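Local coordinates for vinylacetyl-CoA Delta-isomerase (Nitrosopumilus maritimus SCM1, PDB 6VJR), which probably dehydrates 4-hydroxybutyryl-CoA and isomerises vinylacetyl-CoA, using bound FAD, a [4Fe-4S] cluster and an iron ion, at residues A[327-332]-A[378-383]; A[374-379]-A[438-443]. All blocks are in the same frame, centred on the assembly; numbering follows the deposited sequence.

Contact 1 of 2, residues A[327-332]-A[378-383]. With FAD (flavin-adenine dinucleotide), chain V.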
ATOM      1  N   ILE A 327      11.658 -10.061   6.530  1.00 11.21           N
ATOM      2  CA  ILE A 327      11.457 -10.504   5.147  1.00 10.95           C
ATOM      3  C   ILE A 327      10.900  -9.374   4.282  1.00 10.43           C
ATOM      4  O   ILE A 327      11.346  -9.140   3.155  1.00 11.45           O
ATOM      5  CB  ILE A 327      10.622 -11.781   5.075  1.00 11.95           C
ATOM      6  CG1 ILE A 327      11.308 -12.982   5.729  1.00 12.93           C
ATOM      7  CG2 ILE A 327      10.205 -12.064   3.646  1.00 13.35           C
ATOM      8  CD1 ILE A 327      10.383 -14.150   6.049  1.00 14.97           C
ATOM      9  N   GLU A 328       9.915  -8.646   4.787  1.00 10.98           N
ATOM     10  CA  GLU A 328       9.349  -7.567   3.994  1.00 11.66           C
ATOM     11  C   GLU A 328      10.410  -6.518   3.655  1.00 11.58           C
ATOM     12  O   GLU A 328      10.462  -5.982   2.558  1.00 11.42           O
ATOM     13  CB  GLU A 328       8.174  -6.903   4.690  1.00 11.99           C
ATOM     14  CG  GLU A 328       7.362  -5.978   3.778  1.00 12.95           C
ATOM     15  CD  GLU A 328       6.664  -6.650   2.589  1.00 14.20           C
ATOM     16  OE1 GLU A 328       6.382  -7.879   2.667  1.00 16.16           O
ATOM     17  OE2 GLU A 328       6.400  -5.982   1.550  1.00 17.29           O
ATOM     18  N   MET A 329      11.165  -6.113   4.672  1.00 12.01           N
ATOM     19  CA  MET A 329      12.188  -5.097   4.491  1.00 11.34           C
ATOM     20  C   MET A 329      13.110  -5.600   3.369  1.00 10.67           C
ATOM     21  O   MET A 329      13.522  -4.844   2.501  1.00 11.17           O
ATOM     22  CB  MET A 329      12.944  -4.883   5.812  1.00 11.76           C
ATOM     23  CG  MET A 329      12.109  -4.269   6.941  1.00 13.12           C
ATOM     24  SD  MET A 329      12.872  -4.399   8.572  1.00 16.18           S
ATOM     25  CE  MET A 329      14.057  -3.051   8.556  1.00 16.85           C
ATOM     26  N   THR A 330      13.488  -6.868   3.471  1.00 11.03           N
ATOM     27  CA  THR A 330      14.436  -7.439   2.512  1.00 10.89           C
ATOM     28  C   THR A 330      13.862  -7.422   1.088  1.00 10.43           C
ATOM     29  O   THR A 330      14.540  -7.011   0.123  1.00 11.69           O
ATOM     30  CB  THR A 330      14.790  -8.883   2.916  1.00 11.98           C
ATOM     31  OG1 THR A 330      15.464  -8.879   4.175  1.00 14.08           O
ATOM     32  CG2 THR A 330      15.685  -9.535   1.904  1.00 12.99           C
ATOM     33  N   HIS A 331      12.590  -7.811   0.963  1.00 10.60           N
ATOM     34  CA  HIS A 331      11.897  -7.852  -0.319  1.00 10.67           C
ATOM     35  C   HIS A 331      11.827  -6.460  -0.965  1.00 10.58           C
ATOM     36  O   HIS A 331      12.169  -6.264  -2.132  1.00 11.44           O
ATOM     37  CB  HIS A 331      10.466  -8.374  -0.112  1.00 11.41           C
ATOM     38  CG  HIS A 331       9.660  -8.223  -1.348  1.00 13.28           C
ATOM     39  ND1 HIS A 331       9.863  -8.937  -2.506  1.00 12.85           N
ATOM     40  CD2 HIS A 331       8.667  -7.410  -1.595  1.00 14.75           C
ATOM     41  CE1 HIS A 331       9.056  -8.466  -3.453  1.00 15.22           C
ATOM     42  NE2 HIS A 331       8.265  -7.557  -2.895  1.00 14.78           N
ATOM     43  N   LEU A 332      11.434  -5.454  -0.193  1.00 10.87           N
ATOM     44  CA  LEU A 332      11.360  -4.085  -0.737  1.00 11.50           C
ATOM     45  C   LEU A 332      12.745  -3.573  -1.161  1.00 10.71           C
ATOM     46  O   LEU A 332      12.936  -2.938  -2.200  1.00 12.48           O
ATOM     47  CB  LEU A 332      10.735  -3.188   0.324  1.00 11.97           C
ATOM     48  CG  LEU A 332       9.290  -3.493   0.719  1.00 12.51           C
ATOM     49  CD1 LEU A 332       8.822  -2.539   1.795  1.00 14.20           C
ATOM     50  CD2 LEU A 332       8.370  -3.380  -0.498  1.00 12.86           C
ATOM     51  N   ARG A 378       9.877   2.483   8.909  1.00 10.80           N
ATOM     52  CA  ARG A 378       8.726   2.258   9.784  1.00 10.67           C
ATOM     53  C   ARG A 378       8.834   0.897  10.462  1.00 10.00           C
ATOM     54  O   ARG A 378       8.668   0.762  11.670  1.00 11.63           O
ATOM     55  CB  ARG A 378       7.425   2.382   9.004  1.00  9.93           C
ATOM     56  CG  ARG A 378       6.182   2.391   9.873  1.00 10.48           C
ATOM     57  CD  ARG A 378       4.934   2.551   9.031  1.00 12.22           C
ATOM     58  NE  ARG A 378       4.545   1.346   8.323  1.00 12.45           N
ATOM     59  CZ  ARG A 378       3.892   0.327   8.850  1.00 13.16           C
ATOM     60  NH1 ARG A 378       3.296   0.427  10.044  1.00 14.00           N
ATOM     61  NH2 ARG A 378       3.734  -0.748   8.117  1.00 15.08           N
ATOM     62  N   LEU A 379       9.150  -0.136   9.679  1.00 10.62           N
ATOM     63  CA  LEU A 379       9.245  -1.490  10.199  1.00 11.18           C
ATOM     64  C   LEU A 379      10.386  -1.622  11.205  1.00 11.21           C
ATOM     65  O   LEU A 379      10.267  -2.343  12.192  1.00 12.04           O
ATOM     66  CB  LEU A 379       9.351  -2.515   9.080  1.00 11.59           C
ATOM     67  CG  LEU A 379       8.137  -2.598   8.159  1.00 13.11           C
ATOM     68  CD1 LEU A 379       8.400  -3.535   7.022  1.00 14.99           C
ATOM     69  CD2 LEU A 379       6.867  -3.004   8.922  1.00 15.99           C
ATOM     70  N   ALA A 380      11.528  -1.004  10.900  1.00 11.33           N
ATOM     71  CA  ALA A 380      12.637  -0.970  11.859  1.00 11.72           C
ATOM     72  C   ALA A 380      12.228  -0.380  13.210  1.00 12.34           C
ATOM     73  O   ALA A 380      12.605  -0.890  14.272  1.00 12.45           O
ATOM     74  CB  ALA A 380      13.857  -0.272  11.260  1.00 12.86           C
ATOM     75  N   GLN A 381      11.443   0.689  13.175  0.57 11.63           N
ATOM     76  CA  GLN A 381      11.014   1.314  14.416  0.57 12.43           C
ATOM     77  C   GLN A 381      10.045   0.405  15.161  0.57 12.56           C
ATOM     78  O   GLN A 381      10.089   0.343  16.381  0.57 13.11           O
ATOM     79  CB  GLN A 381      10.373   2.670  14.158  0.57 12.53           C
ATOM     80  CG  GLN A 381      11.359   3.688  13.623  0.57 12.18           C
ATOM     81  CD  GLN A 381      10.833   5.100  13.732  0.57 12.43           C
ATOM     82  OE1 GLN A 381       9.679   5.337  14.133  0.57 12.31           O
ATOM     83  NE2 GLN A 381      11.704   6.055  13.439  0.57 12.78           N
ATOM     84  N   ASP A 382       9.167  -0.289  14.440  1.00 12.26           N
ATOM     85  CA  ASP A 382       8.276  -1.281  15.082  1.00 11.58           C
ATOM     86  C   ASP A 382       9.107  -2.322  15.844  1.00 12.15           C
ATOM     87  O   ASP A 382       8.925  -2.611  17.044  1.00 13.73           O
ATOM     88  CB  ASP A 382       7.422  -1.951  14.023  1.00 12.06           C
ATOM     89  CG  ASP A 382       6.441  -3.029  14.481  1.00 13.24           C
ATOM     90  OD1 ASP A 382       6.402  -3.367  15.717  1.00 14.78           O
ATOM     91  OD2 ASP A 382       5.704  -3.546  13.606  1.00 14.80           O
ATOM     92  N   ILE A 383      10.093  -2.905  15.142  1.00 10.79           N
ATOM     93  CA  ILE A 383      10.897  -3.967  15.744  1.00 12.28           C
ATOM     94  C   ILE A 383      11.694  -3.446  16.941  1.00 11.52           C
ATOM     95  O   ILE A 383      11.919  -4.171  17.901  1.00 13.44           O
ATOM     96  CB  ILE A 383      11.791  -4.608  14.668  1.00 12.00           C
ATOM     97  CG1 ILE A 383      10.933  -5.297  13.595  1.00 13.15           C
ATOM     98  CG2 ILE A 383      12.784  -5.559  15.312  1.00 12.77           C
ATOM     99  CD1 ILE A 383      11.639  -5.691  12.346  1.00 13.19           C
TER
HETATM  100  PA  FAD V 603       8.912  -3.902  22.791  1.00 13.73           P
HETATM  101  O1A FAD V 603       7.888  -4.606  23.594  1.00 14.59           O
HETATM  102  O2A FAD V 603      10.352  -4.199  23.032  1.00 14.44           O
HETATM  103  O5B FAD V 603       8.495  -4.122  21.278  1.00 13.10           O
HETATM  104  C5B FAD V 603       9.509  -4.214  20.247  1.00 12.57           C
HETATM  105  C4B FAD V 603       9.058  -5.193  19.190  1.00 12.81           C
HETATM  106  O4B FAD V 603       9.090  -6.516  19.771  1.00 13.42           O
HETATM  107  C3B FAD V 603       7.611  -4.998  18.667  1.00 12.63           C
HETATM  108  O3B FAD V 603       7.527  -5.368  17.288  1.00 12.85           O
HETATM  109  C2B FAD V 603       6.783  -5.974  19.545  1.00 13.51           C
HETATM  110  O2B FAD V 603       5.569  -6.443  18.988  1.00 13.59           O
HETATM  111  C1B FAD V 603       7.788  -7.109  19.713  1.00 14.14           C
HETATM  112  N9A FAD V 603       7.579  -7.940  20.887  1.00 14.11           N
HETATM  113  C8A FAD V 603       7.789  -7.608  22.200  1.00 14.92           C
HETATM  114  N7A FAD V 603       7.517  -8.584  23.038  1.00 15.74           N
HETATM  115  C5A FAD V 603       7.099  -9.624  22.237  1.00 14.39           C
HETATM  116  C6A FAD V 603       6.699 -10.941  22.539  1.00 16.27           C
HETATM  117  N6A FAD V 603       6.673 -11.425  23.775  1.00 19.68           N
HETATM  118  N1A FAD V 603       6.313 -11.737  21.510  1.00 17.12           N
HETATM  119  C2A FAD V 603       6.377 -11.215  20.276  1.00 17.01           C
HETATM  120  N3A FAD V 603       6.733  -9.997  19.874  1.00 15.96           N
HETATM  121  C4A FAD V 603       7.133  -9.245  20.903  1.00 14.96           C
HETATM  122  N1  FAD V 603       3.770   3.754  28.340  1.00 15.02           N
HETATM  123  C2  FAD V 603       3.209   4.176  29.515  1.00 14.20           C
HETATM  124  O2  FAD V 603       2.918   3.411  30.434  1.00 16.57           O
HETATM  125  N3  FAD V 603       2.961   5.519  29.706  1.00 15.69           N
HETATM  126  C4  FAD V 603       3.163   6.543  28.821  1.00 14.90           C
HETATM  127  O4  FAD V 603       2.971   7.722  29.139  1.00 15.79           O
HETATM  128  C4X FAD V 603       3.830   6.115  27.635  1.00 14.69           C
HETATM  129  N5  FAD V 603       4.144   7.050  26.723  1.00 16.08           N
HETATM  130  C5X FAD V 603       4.949   6.673  25.667  1.00 14.50           C
HETATM  131  C6  FAD V 603       5.480   7.633  24.799  1.00 14.56           C
HETATM  132  C7  FAD V 603       6.352   7.285  23.765  1.00 13.79           C
HETATM  133  C7M FAD V 603       6.991   8.348  22.908  1.00 15.31           C
HETATM  134  C8  FAD V 603       6.508   5.939  23.426  1.00 13.95           C
HETATM  135  C8M FAD V 603       7.418   5.512  22.312  1.00 14.26           C
HETATM  136  C9  FAD V 603       5.997   4.977  24.275  1.00 14.02           C
HETATM  137  C9A FAD V 603       5.205   5.320  25.394  1.00 13.99           C
HETATM  138  N10 FAD V 603       4.706   4.361  26.280  1.00 15.13           N
HETATM  139  C10 FAD V 603       4.097   4.711  27.473  1.00 14.30           C
HETATM  140  C1' FAD V 603       5.203   2.983  26.143  1.00 15.45           C
HETATM  141  C2' FAD V 603       4.566   2.109  25.080  1.00 13.18           C
HETATM  142  O2' FAD V 603       3.351   1.601  25.619  1.00 15.44           O
HETATM  143  C3' FAD V 603       5.524   0.985  24.729  1.00 13.64           C
HETATM  144  O3' FAD V 603       6.546   1.589  23.955  1.00 13.54           O
HETATM  145  C4' FAD V 603       4.857  -0.198  24.014  1.00 12.97           C
HETATM  146  O4' FAD V 603       4.008  -0.962  24.862  1.00 16.12           O
HETATM  147  C5' FAD V 603       5.871  -1.109  23.361  1.00 12.87           C
HETATM  148  O5' FAD V 603       6.719  -1.645  24.418  1.00 13.50           O
HETATM  149  P   FAD V 603       8.303  -1.522  24.259  1.00 13.89           P
HETATM  150  O1P FAD V 603       8.679  -0.138  24.021  1.00 13.27           O
HETATM  151  O2P FAD V 603       8.882  -2.230  25.422  1.00 14.13           O
HETATM  152  O3P FAD V 603       8.689  -2.310  22.951  1.00 14.51           O
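Met329 lies alongside Leu379, the two side chains running in opposite senses, where the segments 327-332 and 378-383 pass nearly antiparallel (162°). CG of Met329 lies 3.8 Å from CD1 of Leu379, and its sulfur continues along the leucine to a position 4.2 Å from CD1 of Ile383. There the thioether bends (chi3 80°), which turns the methyl CE onto CB of Ala380 at 3.9 Å. One flexible side chain thus touches three residues of 378-383 and makes most of the contacts between the two segments, with Ile304 of helix 295-314 against it as well. The other flank is looser. Glu328 meets the facing helix only with its aliphatic part, CB lying 4.1 Å from CD1 of Leu379, and its carboxylate leads off to salt bridges with Arg371 and Arg455 of the second subunit. Farther along 378-383, OD1 of Asp382 accepts a hydrogen bond of 2.8 Å from the ribose hydroxyl O3B of FAD, while OD2 is in a salt bridge with Lys325 of helix 320-345. Lys151 and Arg154 of the third subunit also bind this FAD. The apolar pair lies next to the cofactor site, consistent with the helical C-terminal domain of the acyl-CoA dehydrogenase clan.

Contact 2 of 2, residues A[374-379]-A[438-443]. With FE (Fe (III) ion), chain I; FAD (flavin-adenine dinucleotide), chain F; SF4 (iron/sulfur cluster), chain E.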
ATOM      1  N   TYR A 374      10.938   4.608   3.297  1.00 10.82           N
ATOM      2  CA  TYR A 374      10.012   5.054   4.327  1.00 10.75           C
ATOM      3  C   TYR A 374       9.358   3.877   5.036  1.00 11.60           C
ATOM      4  O   TYR A 374       9.150   3.918   6.245  1.00 13.17           O
ATOM      5  CB  TYR A 374       9.032   6.041   3.740  1.00 10.95           C
ATOM      6  CG  TYR A 374       9.614   7.409   3.401  1.00 11.18           C
ATOM      7  CD1 TYR A 374      10.225   7.640   2.174  1.00 11.75           C
ATOM      8  CD2 TYR A 374       9.580   8.461   4.295  1.00 11.35           C
ATOM      9  CE1 TYR A 374      10.750   8.877   1.845  1.00 12.72           C
ATOM     10  CE2 TYR A 374      10.078   9.709   3.988  1.00 11.20           C
ATOM     11  CZ  TYR A 374      10.731   9.899   2.772  1.00 11.22           C
ATOM     12  OH  TYR A 374      11.197  11.114   2.381  1.00 13.15           O
ATOM     13  N   GLU A 375       9.050   2.823   4.296  1.00 11.12           N
ATOM     14  CA  GLU A 375       8.441   1.644   4.887  1.00 11.43           C
ATOM     15  C   GLU A 375       9.463   0.807   5.662  1.00  9.82           C
ATOM     16  O   GLU A 375       9.207   0.231   6.741  1.00 11.49           O
ATOM     17  CB  GLU A 375       7.760   0.843   3.801  1.00 13.20           C
ATOM     18  CG  GLU A 375       7.012  -0.391   4.349  1.00 13.88           C
ATOM     19  CD  GLU A 375       5.893  -0.216   5.368  1.00 16.86           C
ATOM     20  OE1 GLU A 375       5.558   0.935   5.669  1.00 17.57           O
ATOM     21  OE2 GLU A 375       5.390  -1.234   5.922  1.00 18.04           O
ATOM     22  N   ILE A 376      10.680   0.665   5.096  1.00 10.71           N
ATOM     23  CA  ILE A 376      11.721  -0.070   5.793  1.00 11.19           C
ATOM     24  C   ILE A 376      11.999   0.599   7.139  1.00 10.08           C
ATOM     25  O   ILE A 376      12.177  -0.071   8.184  1.00 12.27           O
ATOM     26  CB  ILE A 376      12.949  -0.176   4.861  1.00 11.71           C
ATOM     27  CG1 ILE A 376      12.655  -1.017   3.589  1.00 12.51           C
ATOM     28  CG2 ILE A 376      14.136  -0.764   5.600  1.00 12.82           C
ATOM     29  CD1 ILE A 376      13.718  -0.943   2.520  1.00 13.67           C
ATOM     30  N   SER A 377      12.022   1.929   7.149  0.57 10.09           N
ATOM     31  CA  SER A 377      12.246   2.665   8.376  0.57 10.21           C
ATOM     32  C   SER A 377      11.118   2.453   9.381  0.57 10.42           C
ATOM     33  O   SER A 377      11.379   2.282  10.573  0.57 11.67           O
ATOM     34  CB  SER A 377      12.408   4.125   8.067  0.57 11.28           C
ATOM     35  OG  SER A 377      13.602   4.322   7.341  0.57 12.29           O
ATOM     36  N   ARG A 378       9.877   2.483   8.909  1.00 10.80           N
ATOM     37  CA  ARG A 378       8.726   2.258   9.784  1.00 10.67           C
ATOM     38  C   ARG A 378       8.834   0.897  10.462  1.00 10.00           C
ATOM     39  O   ARG A 378       8.668   0.762  11.670  1.00 11.63           O
ATOM     40  CB  ARG A 378       7.425   2.382   9.004  1.00  9.93           C
ATOM     41  CG  ARG A 378       6.182   2.391   9.873  1.00 10.48           C
ATOM     42  CD  ARG A 378       4.934   2.551   9.031  1.00 12.22           C
ATOM     43  NE  ARG A 378       4.545   1.346   8.323  1.00 12.45           N
ATOM     44  CZ  ARG A 378       3.892   0.327   8.850  1.00 13.16           C
ATOM     45  NH1 ARG A 378       3.296   0.427  10.044  1.00 14.00           N
ATOM     46  NH2 ARG A 378       3.734  -0.748   8.117  1.00 15.08           N
ATOM     47  N   LEU A 379       9.150  -0.136   9.679  1.00 10.62           N
ATOM     48  CA  LEU A 379       9.245  -1.490  10.199  1.00 11.18           C
ATOM     49  C   LEU A 379      10.386  -1.622  11.205  1.00 11.21           C
ATOM     50  O   LEU A 379      10.267  -2.343  12.192  1.00 12.04           O
ATOM     51  CB  LEU A 379       9.351  -2.515   9.080  1.00 11.59           C
ATOM     52  CG  LEU A 379       8.137  -2.598   8.159  1.00 13.11           C
ATOM     53  CD1 LEU A 379       8.400  -3.535   7.022  1.00 14.99           C
ATOM     54  CD2 LEU A 379       6.867  -3.004   8.922  1.00 15.99           C
ATOM     55  N   VAL A 438      18.371  12.008   6.665  1.00 13.49           N
ATOM     56  CA  VAL A 438      18.407  13.005   5.609  1.00 14.79           C
ATOM     57  C   VAL A 438      18.680  12.346   4.267  1.00 13.68           C
ATOM     58  O   VAL A 438      17.988  12.597   3.297  1.00 15.45           O
ATOM     59  CB  VAL A 438      19.439  14.095   5.907  1.00 16.48           C
ATOM     60  CG1 VAL A 438      19.724  14.988   4.697  1.00 17.44           C
ATOM     61  CG2 VAL A 438      18.987  14.875   7.107  1.00 18.83           C
ATOM     62  N   GLY A 439      19.680  11.482   4.242  1.00 13.04           N
ATOM     63  CA  GLY A 439      19.994  10.777   3.017  1.00 15.31           C
ATOM     64  C   GLY A 439      19.086   9.583   2.757  1.00 16.02           C
ATOM     65  O   GLY A 439      18.564   9.441   1.643  1.00 18.27           O
ATOM     66  N   TYR A 440      18.786   8.785   3.788  1.00 12.92           N
ATOM     67  CA  TYR A 440      18.074   7.552   3.520  1.00 13.29           C
ATOM     68  C   TYR A 440      16.622   7.831   3.100  1.00 12.35           C
ATOM     69  O   TYR A 440      16.063   7.112   2.273  1.00 13.16           O
ATOM     70  CB  TYR A 440      18.164   6.621   4.730  1.00 12.58           C
ATOM     71  CG  TYR A 440      17.588   5.244   4.476  1.00 12.26           C
ATOM     72  CD1 TYR A 440      18.023   4.465   3.431  1.00 13.23           C
ATOM     73  CD2 TYR A 440      16.519   4.766   5.203  1.00 12.50           C
ATOM     74  CE1 TYR A 440      17.498   3.214   3.181  1.00 12.29           C
ATOM     75  CE2 TYR A 440      15.981   3.511   4.951  1.00 11.92           C
ATOM     76  CZ  TYR A 440      16.418   2.748   3.902  1.00 12.19           C
ATOM     77  OH  TYR A 440      15.877   1.529   3.622  1.00 12.61           O
ATOM     78  N   LEU A 441      16.013   8.834   3.711  1.00 11.91           N
ATOM     79  CA  LEU A 441      14.627   9.179   3.452  1.00 11.80           C
ATOM     80  C   LEU A 441      14.535  10.347   2.487  1.00 11.59           C
ATOM     81  O   LEU A 441      14.118  10.159   1.341  1.00 12.42           O
ATOM     82  CB  LEU A 441      13.839   9.426   4.744  1.00 11.82           C
ATOM     83  CG  LEU A 441      13.804   8.266   5.723  1.00 12.81           C
ATOM     84  CD1 LEU A 441      12.929   8.614   6.941  1.00 15.02           C
ATOM     85  CD2 LEU A 441      13.325   7.006   5.057  1.00 13.43           C
ATOM     86  N   THR A 442      14.898  11.553   2.922  1.00 12.01           N
ATOM     87  CA  THR A 442      14.573  12.708   2.112  1.00 13.36           C
ATOM     88  C   THR A 442      15.368  12.789   0.799  1.00 12.60           C
ATOM     89  O   THR A 442      14.821  13.244  -0.216  1.00 13.27           O
ATOM     90  CB  THR A 442      14.699  13.963   2.981  1.00 13.61           C
ATOM     91  OG1 THR A 442      14.047  13.754   4.240  1.00 14.37           O
ATOM     92  CG2 THR A 442      13.994  15.126   2.305  1.00 14.93           C
ATOM     93  N   GLU A 443      16.636  12.349   0.777  1.00 12.73           N
ATOM     94  CA  GLU A 443      17.354  12.345  -0.479  1.00 13.46           C
ATOM     95  C   GLU A 443      16.827  11.226  -1.385  1.00 12.33           C
ATOM     96  O   GLU A 443      16.771  11.393  -2.594  1.00 12.96           O
ATOM     97  CB  GLU A 443      18.853  12.209  -0.273  1.00 15.76           C
ATOM     98  CG  GLU A 443      19.584  12.743  -1.495  1.00 19.33           C
ATOM     99  CD  GLU A 443      20.010  11.743  -2.505  1.00 21.69           C
ATOM    100  OE1 GLU A 443      20.067  10.544  -2.106  1.00 28.34           O
ATOM    101  OE2 GLU A 443      20.364  12.176  -3.626  1.00 24.00           O
TER
HETATM  102 FE    FE I 605      21.240  11.604  -5.277  0.70 18.30          FE
HETATM  103  PA  FAD F 602      10.896  21.583  -5.499  1.00 12.52           P
HETATM  104  O1A FAD F 602      11.134  21.625  -6.952  1.00 14.52           O
HETATM  105  O2A FAD F 602      10.629  22.861  -4.811  1.00 12.73           O
HETATM  106  O5B FAD F 602       9.809  20.444  -5.263  1.00 12.22           O
HETATM  107  C5B FAD F 602       8.786  20.557  -4.243  1.00 11.79           C
HETATM  108  C4B FAD F 602       7.515  19.965  -4.778  1.00 12.18           C
HETATM  109  O4B FAD F 602       6.970  20.838  -5.797  1.00 11.88           O
HETATM  110  C3B FAD F 602       7.612  18.567  -5.420  1.00 11.70           C
HETATM  111  O3B FAD F 602       6.442  17.801  -5.122  1.00 12.39           O
HETATM  112  C2B FAD F 602       7.672  18.879  -6.911  1.00 11.35           C
HETATM  113  O2B FAD F 602       7.266  17.844  -7.793  1.00 12.02           O
HETATM  114  C1B FAD F 602       6.748  20.096  -6.990  1.00 11.55           C
HETATM  115  N9A FAD F 602       7.049  20.987  -8.104  1.00 11.95           N
HETATM  116  C8A FAD F 602       8.147  21.795  -8.315  1.00 14.16           C
HETATM  117  N7A FAD F 602       8.103  22.510  -9.410  1.00 14.79           N
HETATM  118  C5A FAD F 602       6.903  22.134  -9.987  1.00 13.70           C
HETATM  119  C6A FAD F 602       6.268  22.535 -11.182  1.00 15.68           C
HETATM  120  N6A FAD F 602       6.770  23.471 -11.988  1.00 16.18           N
HETATM  121  N1A FAD F 602       5.106  21.924 -11.506  1.00 16.83           N
HETATM  122  C2A FAD F 602       4.599  21.014 -10.654  1.00 16.04           C
HETATM  123  N3A FAD F 602       5.078  20.582  -9.490  1.00 15.32           N
HETATM  124  C4A FAD F 602       6.253  21.179  -9.206  1.00 13.76           C
HETATM  125  N1  FAD F 602      21.188  18.445  -6.571  1.00 12.63           N
HETATM  126  C2  FAD F 602      22.399  18.660  -7.184  1.00 13.16           C
HETATM  127  O2  FAD F 602      22.513  19.316  -8.231  1.00 14.43           O
HETATM  128  N3  FAD F 602      23.526  18.064  -6.651  1.00 13.52           N
HETATM  129  C4  FAD F 602      23.583  17.292  -5.526  1.00 12.70           C
HETATM  130  O4  FAD F 602      24.640  16.896  -5.067  1.00 15.16           O
HETATM  131  C4X FAD F 602      22.307  17.160  -4.838  1.00 12.87           C
HETATM  132  N5  FAD F 602      22.269  16.446  -3.708  1.00 13.93           N
HETATM  133  C5X FAD F 602      21.117  16.516  -2.954  1.00 13.60           C
HETATM  134  C6  FAD F 602      21.086  15.987  -1.655  1.00 14.24           C
HETATM  135  C7  FAD F 602      19.959  16.082  -0.853  1.00 14.47           C
HETATM  136  C7M FAD F 602      20.007  15.593   0.574  1.00 16.11           C
HETATM  137  C8  FAD F 602      18.764  16.589  -1.401  1.00 13.55           C
HETATM  138  C8M FAD F 602      17.499  16.600  -0.593  1.00 14.24           C
HETATM  139  C9  FAD F 602      18.738  17.037  -2.701  1.00 13.12           C
HETATM  140  C9A FAD F 602      19.923  17.036  -3.481  1.00 12.51           C
HETATM  141  N10 FAD F 602      19.962  17.597  -4.757  1.00 13.74           N
HETATM  142  C10 FAD F 602      21.164  17.766  -5.446  1.00 12.63           C
HETATM  143  C1' FAD F 602      18.777  18.377  -5.162  1.00 13.86           C
HETATM  144  C2' FAD F 602      17.590  17.633  -5.725  1.00 13.38           C
HETATM  145  O2' FAD F 602      17.880  17.328  -7.091  1.00 14.76           O
HETATM  146  C3' FAD F 602      16.331  18.505  -5.623  1.00 13.30           C
HETATM  147  O3' FAD F 602      16.007  18.564  -4.246  1.00 12.67           O
HETATM  148  C4' FAD F 602      15.150  18.057  -6.499  1.00 13.02           C
HETATM  149  O4' FAD F 602      15.432  18.290  -7.886  1.00 14.00           O
HETATM  150  C5' FAD F 602      13.856  18.765  -6.142  1.00 12.04           C
HETATM  151  O5' FAD F 602      14.029  20.167  -6.265  1.00 11.78           O
HETATM  152  P   FAD F 602      13.702  21.126  -5.084  1.00 12.07           P
HETATM  153  O1P FAD F 602      14.415  20.760  -3.859  1.00 11.74           O
HETATM  154  O2P FAD F 602      13.853  22.494  -5.603  1.00 11.77           O
HETATM  155  O3P FAD F 602      12.154  20.913  -4.729  1.00 11.83           O
HETATM  156 FE1  SF4 E 601      23.421   9.802  -4.183  0.30 54.23          FE
HETATM  157 FE2  SF4 E 601      23.553   7.582  -2.569  1.00 67.50          FE
HETATM  158 FE3  SF4 E 601      25.006   9.664  -2.003  1.00 37.28          FE
HETATM  159 FE4  SF4 E 601      25.720   8.076  -4.044  1.00 41.57          FE
HETATM  160  S1  SF4 E 601      25.778   7.556  -1.866  1.00 32.64           S
HETATM  161  S2  SF4 E 601      25.638  10.425  -4.064  1.00 38.65           S
HETATM  162  S3  SF4 E 601      23.606   7.574  -4.890  1.00 50.85           S
HETATM  163  S4  SF4 E 601      22.730   9.661  -2.079  1.00 58.18           S
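Leu441 lays its CD2 methyl over one face of the Tyr374 ring, 4.1 Å from the centroid and 11° off the ring normal, a CH-pi contact. Its CB covers the phenol end of the same face, 3.7 Å from CZ. The ring gets there because CG of Tyr374 stands anti to the carbonyl carbon (chi1 -72°), so that a side chain starting away from helix 437-446 reaches along it. In the conformer described, OE1 of Gln381 of the third subunit is hydrogen-bonded to both the Tyr374 hydroxyl and Thr442 OG1, at the subunit interface. Were Tyr374 an alanine, Leu441 would probably lose the ring beneath its methyl, and Gln381 of the third subunit one of its two hydroxyl partners.

Tyr440 runs nearly perpendicular to Ile376, its OH 3.5 Å from both CG2 and CD1 of that residue. In the conformer described, OG of Ser377 lies in the ring plane at the edge, 3.5 Å from CE2 of Tyr440, and is hydrogen-bonded to Pro373 O.

Behind this apolar layer, segment 438-443 makes a wider pi-type turn, in which Glu443 N bonds Val438 O at 2.9 Å. Glu443 points away from helix 372-384: OE2 coordinates the iron with His289 and Tyr293, OE1 pairs with Lys296, and CG lies 3.4 Å from FAD C7. No hydrogen bond joins the segments; they meet through van der Waals and CH-pi contacts, while the polar groups of Glu443 and of Tyr374 and Thr442 turn to the metal site and to the third subunit.

From the N terminus the chain runs through 327-332 on helix 320-345, then 374-379 and 378-383 on helix 372-384, and last 438-443. Contact 1 closes the loop from 327-332 to 378-383; contact 2 opens before that loop is shut and ends on helix 437-446. The two loops interlock without nesting, overlapping on helix 372-384, where the segments have Arg378 and Leu379 in common. Their centres lie about 11 Å apart, and they touch where Met329 CE packs 3.5 Å from Ile376 O. Helix 295-314 packs against both contacts. Together they span from the FAD at Asp382 to the iron and [4Fe-4S] centre, beside which a different FAD molecule lies.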